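Local atomic coordinates of M32 carboxypeptidase (Chitinophagaceae bacterium, PDB entry 7A03), a protein that probably acts as a metal-dependent carboxypeptidase of the M32 family, removing amino acids from the C-terminal end of peptides. Residues L136-M139 / V140-K143. Numbering follows the deposited sequence.
Sequences LARM and VELK
Leu136 accepts the amide of Val140 at its carbonyl, N to O 2.9 Å, and its CG lies 4.4 Å from Val140 CG2. That methyl also sits close to the Leu136 oxygen, because it stands beside its own backbone N. At Ala137 the carbonyl O takes the N-H of Glu141 at 167°, nearly straight, while Glu141 CG packs 3.1 Å from the same oxygen. Arg138 O receives Leu142 N. The Arg138 side chain starts with CG anti to the backbone N (chi1 175°) and bends at chi2, which brings the guanidinium over the Leu142 side chain, where Leu142 CD1 rests 3.6 Å above one face, near NE at the rim. Glu141 OE1 lies near the plane at the edge, 4.4 Å from NH1, too far for a salt bridge, though the opposite charges probably attract weakly. Replacing Arg138 by an alanine would probably take away the guanidinium face that covers one side of Leu142 CD1 and leave the Glu141 carboxylate without its neighbouring positive charge. The four i to i+4 backbone bonds, Leu136 to Val140 through Met139 to Lys143, belong to the alpha-helix 129-150, one of many in this mostly helical fold; Arg138, Met139 and Leu142 pack against helix 103-126. Met139 O bonds Lys143 N at a more bent 147°. Lys143 CE comes within 4.2 Å of Met139 SD, and the Lys143 ammonium goes on to a salt bridge with Glu146 and a hydrogen bond to Gly414 O.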
loop_
_atom_site.group_PDB
_atom_site.type_symbol
_atom_site.label_atom_id
_atom_site.label_comp_id
_atom_site.label_asym_id
_atom_site.label_seq_id
_atom_site.Cartn_x
_atom_site.Cartn_y
_atom_site.Cartn_z
ATOM N N LEU A 136 15.523 18.497 -3.164
ATOM C CA LEU A 136 14.193 18.458 -2.563
ATOM C C LEU A 136 13.494 19.809 -2.671
ATOM O O LEU A 136 12.277 19.871 -2.871
ATOM C CB LEU A 136 14.267 17.992 -1.107
ATOM C CG LEU A 136 12.896 17.772 -0.458
ATOM C CD1 LEU A 136 12.154 16.634 -1.153
ATOM C CD2 LEU A 136 13.008 17.515 1.048
ATOM N N ALA A 137 14.244 20.904 -2.543
ATOM C CA ALA A 137 13.655 22.229 -2.708
ATOM C C ALA A 137 13.117 22.417 -4.123
ATOM O O ALA A 137 12.005 22.934 -4.313
ATOM C CB ALA A 137 14.703 23.297 -2.397
ATOM N N ARG A 138 13.896 21.997 -5.124
ATOM C CA ARG A 138 13.439 22.038 -6.514
ATOM C C ARG A 138 12.175 21.196 -6.708
ATOM O O ARG A 138 11.191 21.650 -7.316
ATOM C CB ARG A 138 14.573 21.565 -7.427
ATOM C CG ARG A 138 14.224 21.429 -8.902
ATOM C CD ARG A 138 13.662 22.708 -9.484
ATOM N NE ARG A 138 13.629 22.644 -10.944
ATOM C CZ ARG A 138 13.066 23.560 -11.725
ATOM N NH1 ARG A 138 12.477 24.621 -11.191
ATOM N NH2 ARG A 138 13.086 23.410 -13.043
ATOM N N MET A 139 12.189 19.965 -6.182
ATOM C CA MET A 139 11.026 19.083 -6.269
ATOM C C MET A 139 9.785 19.740 -5.678
ATOM O O MET A 139 8.708 19.720 -6.284
ATOM C CB MET A 139 11.317 17.769 -5.544
ATOM C CG MET A 139 10.155 16.771 -5.572
ATOM S SD MET A 139 9.747 16.238 -7.252
ATOM C CE MET A 139 11.131 15.167 -7.593
ATOM N N VAL A 140 9.919 20.333 -4.488
ATOM C CA VAL A 140 8.774 20.939 -3.818
ATOM C C VAL A 140 8.229 22.113 -4.626
ATOM O O VAL A 140 7.008 22.285 -4.749
ATOM C CB VAL A 140 9.145 21.339 -2.374
ATOM C CG1 VAL A 140 8.069 22.235 -1.754
ATOM C CG2 VAL A 140 9.350 20.096 -1.529
ATOM N N GLU A 141 9.122 22.957 -5.164
ATOM C CA GLU A 141 8.675 24.059 -6.016
ATOM C C GLU A 141 7.850 23.542 -7.191
ATOM O O GLU A 141 6.762 24.066 -7.494
ATOM C CB GLU A 141 9.883 24.841 -6.539
ATOM C CG GLU A 141 10.746 25.495 -5.478
ATOM C CD GLU A 141 11.745 26.481 -6.064
ATOM O OE1 GLU A 141 11.890 26.521 -7.307
ATOM O OE2 GLU A 141 12.391 27.210 -5.278
ATOM N N LEU A 142 8.353 22.501 -7.860
ATOM C CA LEU A 142 7.631 21.970 -9.011
ATOM C C LEU A 142 6.299 21.353 -8.594
ATOM O O LEU A 142 5.298 21.462 -9.316
ATOM C CB LEU A 142 8.509 20.987 -9.786
ATOM C CG LEU A 142 9.651 21.661 -10.563
ATOM C CD1 LEU A 142 10.595 20.641 -11.186
ATOM C CD2 LEU A 142 9.072 22.576 -11.626
ATOM N N LYS A 143 6.252 20.750 -7.406
ATOM C CA LYS A 143 5.010 20.133 -6.949
ATOM C C LYS A 143 3.952 21.188 -6.658
ATOM O O LYS A 143 2.760 20.971 -6.907
ATOM C CB LYS A 143 5.286 19.277 -5.713
ATOM C CG LYS A 143 5.949 17.962 -6.029
ATOM C CD LYS A 143 4.930 16.977 -6.599
ATOM C CE LYS A 143 5.553 16.035 -7.597
ATOM N NZ LYS A 143 4.540 15.004 -7.941
#